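Local structure of R.Ecl18kI (Enterobacter cloacae, 2GB7) at residues Met163-Met177 and Leu258-Glu271. The protein cuts double-stranded DNA as a type II restriction endonuclease, recognizing the sequence 5'-CCNGG-3' and cleaving before its first C. The protein carries 1 engineered substitution. Sequence-based numbering, arbitrary orientation.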
loop_
_atom_site.group_PDB
_atom_site.type_symbol
_atom_site.label_atom_id
_atom_site.label_comp_id
_atom_site.label_asym_id
_atom_site.label_seq_id
_atom_site.Cartn_x
_atom_site.Cartn_y
_atom_site.Cartn_z
ATOM N N MET F 163 -13.937 17.211 -13.600
ATOM C CA MET F 163 -14.166 18.178 -14.681
ATOM C C MET F 163 -15.669 18.152 -14.962
ATOM O O MET F 163 -16.208 17.096 -15.307
ATOM C CB MET F 163 -13.388 17.709 -15.917
ATOM C CG MET F 163 -13.184 18.699 -17.048
ATOM S SD MET F 163 -14.732 19.262 -17.814
ATOM C CE MET F 163 -15.330 17.750 -18.541
ATOM N N PRO F 164 -16.342 19.318 -14.920
ATOM C CA PRO F 164 -15.826 20.671 -14.674
ATOM C C PRO F 164 -15.807 21.098 -13.228
ATOM O O PRO F 164 -15.210 22.136 -12.880
ATOM C CB PRO F 164 -16.799 21.540 -15.477
ATOM C CG PRO F 164 -18.158 20.830 -15.231
ATOM C CD PRO F 164 -17.778 19.336 -15.276
ATOM N N GLY F 165 -16.471 20.352 -12.358
ATOM C CA GLY F 165 -16.480 20.759 -10.979
ATOM C C GLY F 165 -17.368 19.832 -10.206
ATOM O O GLY F 165 -18.199 19.130 -10.799
ATOM N N VAL F 166 -17.197 19.840 -8.883
ATOM C CA VAL F 166 -18.048 19.014 -8.005
ATOM C C VAL F 166 -19.536 19.410 -8.017
ATOM O O VAL F 166 -20.390 18.542 -7.954
ATOM C CB VAL F 166 -17.514 18.935 -6.545
ATOM C CG1 VAL F 166 -16.157 18.247 -6.543
ATOM C CG2 VAL F 166 -17.403 20.319 -5.908
ATOM N N VAL F 167 -19.845 20.703 -8.108
ATOM C CA VAL F 167 -21.258 21.133 -8.100
ATOM C C VAL F 167 -21.990 20.577 -9.314
ATOM O O VAL F 167 -23.086 20.004 -9.197
ATOM C CB VAL F 167 -21.382 22.664 -8.009
ATOM C CG1 VAL F 167 -22.840 23.146 -8.214
ATOM C CG2 VAL F 167 -20.884 23.139 -6.672
ATOM N N GLN F 168 -21.366 20.746 -10.478
ATOM C CA GLN F 168 -21.942 20.236 -11.711
ATOM C C GLN F 168 -22.021 18.732 -11.669
ATOM O O GLN F 168 -23.028 18.175 -12.078
ATOM C CB GLN F 168 -21.098 20.628 -12.906
ATOM C CG GLN F 168 -21.098 22.134 -13.169
ATOM C CD GLN F 168 -19.893 22.820 -12.513
ATOM O OE1 GLN F 168 -19.416 22.420 -11.439
ATOM N NE2 GLN F 168 -19.395 23.862 -13.170
ATOM N N TYR F 169 -20.952 18.079 -11.212
ATOM C CA TYR F 169 -20.945 16.617 -11.124
ATOM C C TYR F 169 -22.121 16.094 -10.280
ATOM O O TYR F 169 -22.829 15.169 -10.686
ATOM C CB TYR F 169 -19.595 16.092 -10.580
ATOM C CG TYR F 169 -19.573 14.584 -10.609
ATOM C CD1 TYR F 169 -19.134 13.903 -11.732
ATOM C CD2 TYR F 169 -20.074 13.835 -9.532
ATOM C CE1 TYR F 169 -19.156 12.518 -11.793
ATOM C CE2 TYR F 169 -20.081 12.450 -9.580
ATOM C CZ TYR F 169 -19.639 11.808 -10.728
ATOM O OH TYR F 169 -19.655 10.436 -10.793
ATOM N N THR F 170 -22.354 16.741 -9.149
ATOM C CA THR F 170 -23.388 16.336 -8.197
ATOM C C THR F 170 -24.767 16.497 -8.807
ATOM O O THR F 170 -25.661 15.679 -8.582
ATOM C CB THR F 170 -23.247 17.142 -6.925
ATOM O OG1 THR F 170 -21.993 16.796 -6.328
ATOM C CG2 THR F 170 -24.383 16.886 -5.909
ATOM N N SER F 171 -24.937 17.563 -9.576
ATOM C CA SER F 171 -26.201 17.751 -10.288
ATOM C C SER F 171 -26.404 16.637 -11.325
ATOM O O SER F 171 -27.446 15.978 -11.341
ATOM C CB SER F 171 -26.255 19.123 -10.954
ATOM O OG SER F 171 -27.545 19.339 -11.535
ATOM N N ASN F 172 -25.429 16.451 -12.207
ATOM C CA ASN F 172 -25.525 15.413 -13.208
ATOM C C ASN F 172 -24.148 15.088 -13.710
ATOM O O ASN F 172 -23.428 15.991 -14.169
ATOM C CB ASN F 172 -26.367 15.871 -14.400
ATOM C CG ASN F 172 -26.846 14.711 -15.241
ATOM O OD1 ASN F 172 -26.128 13.757 -15.485
ATOM N ND2 ASN F 172 -28.109 14.767 -15.644
ATOM N N LYS F 173 -23.809 13.811 -13.644
ATOM C CA LYS F 173 -22.479 13.330 -14.044
ATOM C C LYS F 173 -22.312 13.238 -15.548
ATOM O O LYS F 173 -21.234 13.033 -16.047
ATOM C CB LYS F 173 -22.161 11.980 -13.369
ATOM C CG LYS F 173 -23.153 10.871 -13.772
ATOM C CD LYS F 173 -23.044 9.701 -12.806
ATOM C CE LYS F 173 -24.240 8.771 -13.017
ATOM N NZ LYS F 173 -24.096 7.582 -12.157
ATOM N N ARG F 174 -23.389 13.420 -16.296
ATOM C CA ARG F 174 -23.263 13.506 -17.744
ATOM C C ARG F 174 -22.251 14.593 -18.176
ATOM O O ARG F 174 -22.222 15.698 -17.617
ATOM C CB ARG F 174 -24.641 13.768 -18.347
ATOM C CG ARG F 174 -24.678 13.855 -19.861
ATOM C CD ARG F 174 -26.121 13.732 -20.349
ATOM N NE ARG F 174 -26.157 13.495 -21.800
ATOM C CZ ARG F 174 -26.195 12.279 -22.353
ATOM N NH1 ARG F 174 -26.215 11.190 -21.603
ATOM N NH2 ARG F 174 -26.223 12.155 -23.663
ATOM N N ASN F 175 -21.417 14.255 -19.163
ATOM C CA ASN F 175 -20.417 15.163 -19.725
ATOM C C ASN F 175 -19.353 15.602 -18.741
ATOM O O ASN F 175 -18.720 16.628 -18.952
ATOM C CB ASN F 175 -21.063 16.381 -20.407
ATOM C CG ASN F 175 -21.843 15.994 -21.660
ATOM O OD1 ASN F 175 -21.426 15.107 -22.400
ATOM N ND2 ASN F 175 -22.982 16.649 -21.903
ATOM N N THR F 176 -19.154 14.803 -17.682
ATOM C CA THR F 176 -18.060 15.054 -16.753
ATOM C C THR F 176 -16.897 14.074 -16.978
ATOM O O THR F 176 -17.003 13.056 -17.721
ATOM C CB THR F 176 -18.508 14.996 -15.270
ATOM O OG1 THR F 176 -18.920 13.660 -14.968
ATOM C CG2 THR F 176 -19.685 15.981 -14.976
ATOM N N MET F 177 -15.778 14.382 -16.338
ATOM C CA MET F 177 -14.634 13.459 -16.396
ATOM C C MET F 177 -14.040 13.401 -15.004
ATOM O O MET F 177 -13.909 14.439 -14.347
ATOM C CB MET F 177 -13.564 13.932 -17.394
ATOM C CG MET F 177 -12.354 13.028 -17.343
ATOM S SD MET F 177 -11.113 13.492 -18.569
ATOM C CE MET F 177 -12.118 13.351 -19.970
ATOM N N LEU F 258 -14.931 17.366 -23.905
ATOM C CA LEU F 258 -16.032 17.462 -22.930
ATOM C C LEU F 258 -16.116 18.859 -22.342
ATOM O O LEU F 258 -17.208 19.370 -22.128
ATOM C CB LEU F 258 -15.888 16.440 -21.794
ATOM C CG LEU F 258 -16.177 14.988 -22.146
ATOM C CD1 LEU F 258 -15.681 14.066 -21.036
ATOM C CD2 LEU F 258 -17.663 14.735 -22.444
ATOM N N SER F 259 -14.965 19.488 -22.113
ATOM C CA SER F 259 -14.912 20.829 -21.544
ATOM C C SER F 259 -15.643 21.869 -22.397
ATOM O O SER F 259 -16.249 22.798 -21.862
ATOM C CB SER F 259 -13.461 21.258 -21.322
ATOM O OG SER F 259 -12.888 21.739 -22.521
ATOM N N ARG F 260 -15.595 21.699 -23.717
ATOM C CA ARG F 260 -16.293 22.625 -24.622
ATOM C C ARG F 260 -17.796 22.648 -24.390
ATOM O O ARG F 260 -18.455 23.641 -24.711
ATOM C CB ARG F 260 -16.028 22.294 -26.088
ATOM C CG ARG F 260 -14.586 22.376 -26.504
ATOM C CD ARG F 260 -14.520 22.199 -28.008
ATOM N NE ARG F 260 -13.625 21.109 -28.379
ATOM C CZ ARG F 260 -12.320 21.238 -28.607
ATOM N NH1 ARG F 260 -11.719 22.421 -28.503
ATOM N NH2 ARG F 260 -11.614 20.168 -28.943
ATOM N N LYS F 261 -18.337 21.554 -23.863
ATOM C CA LYS F 261 -19.760 21.473 -23.548
ATOM C C LYS F 261 -20.132 22.341 -22.336
ATOM O O LYS F 261 -21.310 22.629 -22.089
ATOM C CB LYS F 261 -20.179 20.019 -23.343
ATOM C CG LYS F 261 -19.836 19.107 -24.504
ATOM C CD LYS F 261 -20.120 17.675 -24.125
ATOM C CE LYS F 261 -19.553 16.692 -25.139
ATOM N NZ LYS F 261 -20.317 16.685 -26.406
ATOM N N TRP F 262 -19.123 22.798 -21.614
ATOM C CA TRP F 262 -19.320 23.593 -20.420
ATOM C C TRP F 262 -19.000 25.066 -20.651
ATOM O O TRP F 262 -19.133 25.888 -19.738
ATOM C CB TRP F 262 -18.443 23.030 -19.309
ATOM C CG TRP F 262 -18.883 21.665 -18.935
ATOM C CD1 TRP F 262 -18.337 20.485 -19.339
ATOM C CD2 TRP F 262 -20.003 21.336 -18.115
ATOM N NE1 TRP F 262 -19.047 19.422 -18.792
ATOM C CE2 TRP F 262 -20.062 19.921 -18.028
ATOM C CE3 TRP F 262 -20.946 22.102 -17.416
ATOM C CZ2 TRP F 262 -21.042 19.251 -17.280
ATOM C CZ3 TRP F 262 -21.921 21.447 -16.677
ATOM C CH2 TRP F 262 -21.965 20.029 -16.617
ATOM N N ASN F 263 -18.590 25.389 -21.876
ATOM C CA ASN F 263 -18.133 26.732 -22.224
ATOM C C ASN F 263 -19.120 27.852 -21.948
ATOM O O ASN F 263 -18.841 28.736 -21.125
ATOM C CB ASN F 263 -17.685 26.787 -23.676
ATOM C CG ASN F 263 -16.200 26.916 -23.804
ATOM O OD1 ASN F 263 -15.607 27.884 -23.319
ATOM N ND2 ASN F 263 -15.575 25.944 -24.466
ATOM N N ASN F 264 -20.256 27.828 -22.635
ATOM C CA ASN F 264 -21.291 28.848 -22.409
ATOM C C ASN F 264 -22.579 28.263 -21.839
ATOM O O ASN F 264 -23.658 28.359 -22.440
ATOM C CB ASN F 264 -21.535 29.737 -23.644
ATOM C CG ASN F 264 -21.744 28.940 -24.931
ATOM O OD1 ASN F 264 -21.474 29.447 -26.021
ATOM N ND2 ASN F 264 -22.238 27.707 -24.815
ATOM N N VAL F 265 -22.440 27.659 -20.665
ATOM C CA VAL F 265 -23.571 27.100 -19.941
ATOM C C VAL F 265 -24.157 28.189 -19.037
ATOM O O VAL F 265 -23.436 28.866 -18.298
ATOM C CB VAL F 265 -23.166 25.799 -19.158
ATOM C CG1 VAL F 265 -21.886 26.011 -18.397
ATOM C CG2 VAL F 265 -24.276 25.322 -18.218
ATOM N N SER F 266 -25.469 28.378 -19.136
ATOM C CA SER F 266 -26.164 29.272 -18.226
ATOM C C SER F 266 -26.637 28.482 -17.006
ATOM O O SER F 266 -27.349 27.474 -17.120
ATOM C CB SER F 266 -27.301 30.044 -18.923
ATOM O OG SER F 266 -28.072 29.213 -19.777
ATOM N N TYR F 267 -26.184 28.926 -15.841
ATOM C CA TYR F 267 -26.563 28.309 -14.585
ATOM C C TYR F 267 -27.662 29.107 -13.912
ATOM O O TYR F 267 -27.736 30.330 -14.059
ATOM C CB TYR F 267 -25.369 28.239 -13.636
ATOM C CG TYR F 267 -24.210 27.408 -14.140
ATOM C CD1 TYR F 267 -24.272 26.021 -14.127
ATOM C CD2 TYR F 267 -23.052 28.014 -14.618
ATOM C CE1 TYR F 267 -23.221 25.251 -14.589
ATOM C CE2 TYR F 267 -21.976 27.250 -15.075
ATOM C CZ TYR F 267 -22.077 25.863 -15.050
ATOM O OH TYR F 267 -21.042 25.084 -15.496
ATOM N N THR F 268 -28.514 28.403 -13.169
ATOM C CA THR F 268 -29.427 29.039 -12.221
ATOM C C THR F 268 -28.592 29.825 -11.220
ATOM O O THR F 268 -27.408 29.538 -11.044
ATOM C CB THR F 268 -30.260 27.993 -11.433
ATOM O OG1 THR F 268 -29.391 27.142 -10.669
ATOM C CG2 THR F 268 -31.108 27.147 -12.377
ATOM N N ASP F 269 -29.199 30.803 -10.561
ATOM C CA ASP F 269 -28.467 31.608 -9.586
ATOM C C ASP F 269 -27.952 30.748 -8.425
ATOM O O ASP F 269 -26.824 30.941 -7.952
ATOM C CB ASP F 269 -29.328 32.784 -9.099
ATOM C CG ASP F 269 -29.807 33.679 -10.249
ATOM O OD1 ASP F 269 -29.057 33.882 -11.229
ATOM O OD2 ASP F 269 -30.941 34.195 -10.173
ATOM N N SER F 270 -28.769 29.781 -8.005
ATOM C CA SER F 270 -28.400 28.813 -6.984
ATOM C C SER F 270 -27.148 28.012 -7.360
ATOM O O SER F 270 -26.189 27.948 -6.571
ATOM C CB SER F 270 -29.568 27.861 -6.716
ATOM O OG SER F 270 -29.155 26.753 -5.933
ATOM N N GLU F 271 -27.148 27.408 -8.550
ATOM C CA GLU F 271 -25.964 26.646 -8.977
ATOM C C GLU F 271 -24.763 27.570 -9.172
ATOM O O GLU F 271 -23.637 27.213 -8.824
ATOM C CB GLU F 271 -26.210 25.808 -10.243
ATOM C CG GLU F 271 -25.024 24.866 -10.555
ATOM C CD GLU F 271 -25.325 23.779 -11.580
ATOM O OE1 GLU F 271 -24.482 22.870 -11.731
ATOM O OE2 GLU F 271 -26.375 23.851 -12.260
#
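Met-163 ends one strand of the antiparallel pair 161-163/177-181 in the PD-(D/E)XK nuclease core, and its bent side chain sets CE 3.6 Å from CB of Leu-258 while SD makes an oblique Met-aromatic contact with Trp-262. The connection between the two strands, which includes helix 166-171 and the turn after it, packs against the linker between helices 248-259 and 269-285 and the helix ends that flank it. Pro-164, preceded by a cis peptide, lays CG over one face of the indole, 3.5 Å from the centroid of the six-membered ring, in a CH-pi contact. Along the helix, Val-167 CG1 packs on the aliphatic CG of Glu-271. Gln-168, bent at chi2 (95°), passes CB and CG by Trp-262 CZ3 and sends NE2 to Tyr-267 OH, a 3.1 Å hydrogen bond lying close to the amide plane. Its amide stands nearly perpendicular to the indole, at 88°. Beyond the helix, a type II turn from Lys-173 to Thr-176 carries Asn-175 across the Lys-261 side chain at about a right angle, with Lys-261 CD 3.4 Å from Asn-175 OD1. The indole is also held at its edge: Trp-262 NE1 donates to Asn-175 O at 2.8 Å in a nearly straight bond; the acceptor oxygen lies in the indole plane, while the donor sits above the plane of the Asn-175 carbonyl. Farther on, Met-177 CE meets Leu-258 CD1 at 3.8 Å.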